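Local structure of tyrosine aminotransferase (Leishmania infantum, 4IX8) at residues 173-176 and 177-181; 319-322 and 323-326. The protein probably catalyses the pyridoxal-phosphate-dependent transfer of the amino group of tyrosine to 2-oxoglutarate. All blocks are in the same frame, centred on the assembly; numbering follows the deposited sequence.

Interaction 1 lies on helix 173-181 and interaction 2 at the start of helix 322-331. Their centres are 26 Å apart and their nearest atoms about 14 Å, so they do not meet directly. What they share is the dimer: H173 of interaction 1 hydrogen-bonds to L316 of the second subunit, which stands shortly before the 319-322 segment of that chain, while N321 of interaction 2 hydrogen-bonds to W289 of the second subunit and packs on its counterpart N321 there. Both are therefore parts of the subunit interface. Y174 OH hydrogen-bonds to D249 OD2, probably the aspartate that in this family faces the pyridine nitrogen of the cofactor, which K282 is predicted to carry.

Interaction 1: 173-176 and 177-181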
loop_
_atom_site.group_PDB
_atom_site.type_symbol
_atom_site.label_atom_id
_atom_site.label_comp_id
_atom_site.label_asym_id
_atom_site.label_seq_id
_atom_site.Cartn_x
_atom_site.Cartn_y
_atom_site.Cartn_z
ATOM N N HIS A 173 5.406 9.759 -9.073
ATOM C CA HIS A 173 4.963 8.404 -8.916
ATOM C C HIS A 173 4.536 7.753 -10.235
ATOM O O HIS A 173 4.718 6.533 -10.360
ATOM C CB HIS A 173 3.805 8.308 -7.922
ATOM C CG HIS A 173 3.698 6.962 -7.266
ATOM N ND1 HIS A 173 4.752 6.374 -6.594
ATOM C CD2 HIS A 173 2.654 6.106 -7.148
ATOM C CE1 HIS A 173 4.359 5.220 -6.088
ATOM N NE2 HIS A 173 3.093 5.031 -6.411
ATOM N N TYR A 174 3.983 8.506 -11.203
ATOM C CA TYR A 174 3.576 7.884 -12.472
ATOM C C TYR A 174 4.779 7.278 -13.159
ATOM O O TYR A 174 4.766 6.105 -13.589
ATOM C CB TYR A 174 2.862 8.884 -13.388
ATOM C CG TYR A 174 1.568 9.262 -12.738
ATOM C CD1 TYR A 174 0.430 8.486 -12.909
ATOM C CD2 TYR A 174 1.502 10.339 -11.844
ATOM C CE1 TYR A 174 -0.765 8.794 -12.233
ATOM C CE2 TYR A 174 0.316 10.651 -11.169
ATOM C CZ TYR A 174 -0.802 9.881 -11.364
ATOM O OH TYR A 174 -1.976 10.181 -10.707
ATOM N N LYS A 175 5.861 8.033 -13.164
ATOM C CA LYS A 175 7.100 7.579 -13.776
ATOM C C LYS A 175 7.678 6.388 -13.018
ATOM O O LYS A 175 8.185 5.436 -13.618
ATOM C CB LYS A 175 8.087 8.746 -13.820
ATOM C CG LYS A 175 9.516 8.407 -14.080
ATOM C CD LYS A 175 9.819 8.226 -15.492
ATOM C CE LYS A 175 11.321 8.230 -15.690
ATOM N NZ LYS A 175 11.603 7.355 -16.842
ATOM N N SER A 176 7.610 6.450 -11.696
ATOM C CA SER A 176 8.198 5.411 -10.876
ATOM C C SER A 176 7.505 4.092 -11.070
ATOM O O SER A 176 8.166 3.086 -11.087
ATOM C CB SER A 176 8.169 5.803 -9.395
ATOM O OG SER A 176 9.228 6.702 -9.141
ATOM N N VAL A 177 6.178 4.113 -11.172
ATOM C CA VAL A 177 5.375 2.906 -11.347
ATOM C C VAL A 177 5.563 2.351 -12.736
ATOM O O VAL A 177 5.773 1.159 -12.907
ATOM C CB VAL A 177 3.893 3.202 -11.096
ATOM C CG1 VAL A 177 2.983 2.059 -11.518
ATOM C CG2 VAL A 177 3.696 3.535 -9.656
ATOM N N CYS A 178 5.534 3.228 -13.738
ATOM C CA CYS A 178 5.782 2.787 -15.111
ATOM C C CYS A 178 7.108 2.040 -15.228
ATOM O O CYS A 178 7.170 0.924 -15.749
ATOM C CB CYS A 178 5.835 3.977 -16.055
ATOM S SG CYS A 178 4.204 4.621 -16.476
ATOM N N ASP A 179 8.194 2.660 -14.762
ATOM C CA ASP A 179 9.502 2.027 -14.889
ATOM C C ASP A 179 9.540 0.729 -14.084
ATOM O O ASP A 179 10.217 -0.221 -14.447
ATOM C CB ASP A 179 10.621 2.952 -14.409
ATOM C CG ASP A 179 10.852 4.159 -15.327
ATOM O OD1 ASP A 179 10.450 4.116 -16.511
ATOM O OD2 ASP A 179 11.428 5.176 -14.849
ATOM N N SER A 180 8.843 0.707 -12.954
ATOM C CA SER A 180 8.847 -0.474 -12.115
ATOM C C SER A 180 8.263 -1.683 -12.881
ATOM O O SER A 180 8.697 -2.825 -12.694
ATOM C CB SER A 180 8.044 -0.243 -10.866
ATOM O OG SER A 180 8.070 -1.392 -10.062
ATOM N N TYR A 181 7.275 -1.400 -13.730
ATOM C CA TYR A 181 6.530 -2.424 -14.391
ATOM C C TYR A 181 6.875 -2.546 -15.843
ATOM O O TYR A 181 6.226 -3.280 -16.554
ATOM C CB TYR A 181 5.039 -2.186 -14.207
ATOM C CG TYR A 181 4.555 -2.579 -12.822
ATOM C CD1 TYR A 181 4.142 -3.879 -12.529
ATOM C CD2 TYR A 181 4.531 -1.667 -11.815
ATOM C CE1 TYR A 181 3.684 -4.203 -11.232
ATOM C CE2 TYR A 181 4.079 -1.987 -10.534
ATOM C CZ TYR A 181 3.670 -3.221 -10.249
ATOM O OH TYR A 181 3.255 -3.446 -8.957
HETATM O O HOH W 1 9.530 5.449 -18.885
#
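V177, C178, D179 and S180 donate their backbone N-H groups to the carbonyls of H173, Y174, K175 and S176, four successive i to i+4 helical bonds of which the last, S180 N to S176 O at 3.1 Å, is the most bent (142°). On one side of the helix V177 CG2 rests over a face of the H173 imidazole in a CH-pi contact, 3.8 Å from the ring centroid and displaced toward the rim, with CG2 3.6 Å from NE2. V177 chi1 of 169° puts CG2 beside its own backbone N, facing the preceding turn. H173 NE2 is bonded to L316 O of the second subunit, which also packs on V177. At the partly exposed side the K175 chain turns about CB-CG (chi2 82°) to bring NZ 3.0 Å from D179 OD2, a salt bridge on the syn lone pair; D179 OD1 is a weak second partner. Water 1 donates to D179 OD1 at 2.9 Å. S176 OG and S180 OG bond instead to L50 O and T49 OG1. This is the helix of a beta-alpha-beta unit, between strands 163-168 and 184-191, in the large mixed sheet characteristic of this aminotransferase family.

Interaction 2: 319-322 and 323-326; sequences GVNS and ICQE
The N-cap of helix 322-331 is built here: N321 stands just before the first turn, and its side chain closes it. N321 OD1 accepts from C324 N at 2.9 Å, with the donor in the carbonyl plane and an N-H...O angle of 159°. Its chi1 of -174° sends CG anti to the backbone N, and the turn at chi2 then points OD1 at C324 N. The regular i to i+4 ladder begins at once, with Q325 N reaching N321 O at 3.3 Å and E326 N reaching S322 O at the same length. N321 thus serves the helix twice, through side chain and main chain.

The Q325 side chain turns back onto the residue before the cap, V320. Extended beyond CG, it runs across V320 at about a right angle, and Q325 NE2 donates to V320 O at 2.8 Å. The carbonyl lies nearly in the amide plane of Q325, but NE2 sits above the plane of the V320 carbonyl rather than on a lone pair, and the bond is bent (143°). Q325 NE2 also packs 3.5 Å from V320 CB. Water 2 accepts from both Q325 NE2 and V320 N, each at 2.9 Å, linking the two residues a second time. Q325 OE1 takes A111 N.

S322 OG bonds to F102 O; E326 OE1 accepts a hydrogen bond from N113 ND2, and E326 OE2 forms a salt bridge with R330. Both amides are bonded at each end: N321 ND2 donates to W289 O of the second subunit while OD1 caps the helix, and Q325 holds partners on oxygen and nitrogen alike. Neither can flip without losing these bonds, and C324 N, Q325 N, E326 N and the carbonyl of V320 each have a partner in this buried turn.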
loop_
_atom_site.group_PDB
_atom_site.type_symbol
_atom_site.label_atom_id
_atom_site.label_comp_id
_atom_site.label_asym_id
_atom_site.label_seq_id
_atom_site.Cartn_x
_atom_site.Cartn_y
_atom_site.Cartn_z
ATOM N N GLY A 319 -6.634 -5.009 0.544
ATOM C CA GLY A 319 -7.475 -3.895 0.941
ATOM C C GLY A 319 -6.864 -2.829 1.852
ATOM O O GLY A 319 -5.642 -2.668 1.925
ATOM N N VAL A 320 -7.755 -2.102 2.530
ATOM C CA VAL A 320 -7.423 -0.820 3.158
ATOM C C VAL A 320 -7.917 -0.719 4.594
ATOM O O VAL A 320 -8.987 -1.235 4.899
ATOM C CB VAL A 320 -8.034 0.345 2.335
ATOM C CG1 VAL A 320 -7.775 1.686 2.980
ATOM C CG2 VAL A 320 -7.479 0.311 0.957
ATOM N N ASN A 321 -7.153 -0.009 5.432
ATOM C CA ASN A 321 -7.437 0.196 6.853
ATOM C C ASN A 321 -8.922 0.374 7.154
ATOM O O ASN A 321 -9.551 1.343 6.721
ATOM C CB ASN A 321 -6.660 1.426 7.352
ATOM C CG ASN A 321 -6.790 1.638 8.866
ATOM O OD1 ASN A 321 -7.738 2.277 9.337
ATOM N ND2 ASN A 321 -5.845 1.079 9.634
ATOM N N SER A 322 -9.479 -0.570 7.895
ATOM C CA SER A 322 -10.910 -0.614 8.125
ATOM C C SER A 322 -11.385 0.540 9.043
ATOM O O SER A 322 -12.506 1.036 8.888
ATOM C CB SER A 322 -11.292 -1.971 8.729
ATOM O OG SER A 322 -10.441 -2.353 9.819
ATOM N N ILE A 323 -10.549 0.984 9.979
ATOM C CA ILE A 323 -10.942 2.094 10.881
ATOM C C ILE A 323 -11.195 3.375 10.093
ATOM O O ILE A 323 -12.223 4.040 10.267
ATOM C CB ILE A 323 -9.852 2.374 11.964
ATOM C CG1 ILE A 323 -9.599 1.123 12.829
ATOM C CG2 ILE A 323 -10.245 3.537 12.918
ATOM C CD1 ILE A 323 -10.806 0.646 13.593
ATOM N N CYS A 324 -10.249 3.712 9.219
ATOM C CA CYS A 324 -10.309 4.966 8.465
ATOM C C CYS A 324 -11.443 4.950 7.446
ATOM O O CYS A 324 -12.109 5.962 7.264
ATOM C CB CYS A 324 -8.951 5.257 7.795
ATOM S SG CYS A 324 -7.534 5.576 8.959
ATOM N N GLN A 325 -11.706 3.794 6.829
ATOM C CA GLN A 325 -12.778 3.687 5.840
ATOM C C GLN A 325 -14.121 3.997 6.507
ATOM O O GLN A 325 -14.914 4.776 5.991
ATOM C CB GLN A 325 -12.806 2.277 5.212
ATOM C CG GLN A 325 -11.718 1.972 4.166
ATOM C CD GLN A 325 -12.018 0.708 3.356
ATOM O OE1 GLN A 325 -12.949 0.690 2.544
ATOM N NE2 GLN A 325 -11.261 -0.376 3.611
ATOM N N GLU A 326 -14.379 3.427 7.673
ATOM C CA GLU A 326 -15.631 3.747 8.361
ATOM C C GLU A 326 -15.595 5.198 8.863
ATOM O O GLU A 326 -16.588 5.932 8.705
ATOM C CB GLU A 326 -15.886 2.747 9.517
ATOM C CG GLU A 326 -17.106 3.028 10.408
ATOM C CD GLU A 326 -18.423 3.054 9.662
ATOM O OE1 GLU A 326 -18.447 2.637 8.482
ATOM O OE2 GLU A 326 -19.438 3.487 10.251
HETATM O O HOH W 2 -10.565 -2.454 1.713
#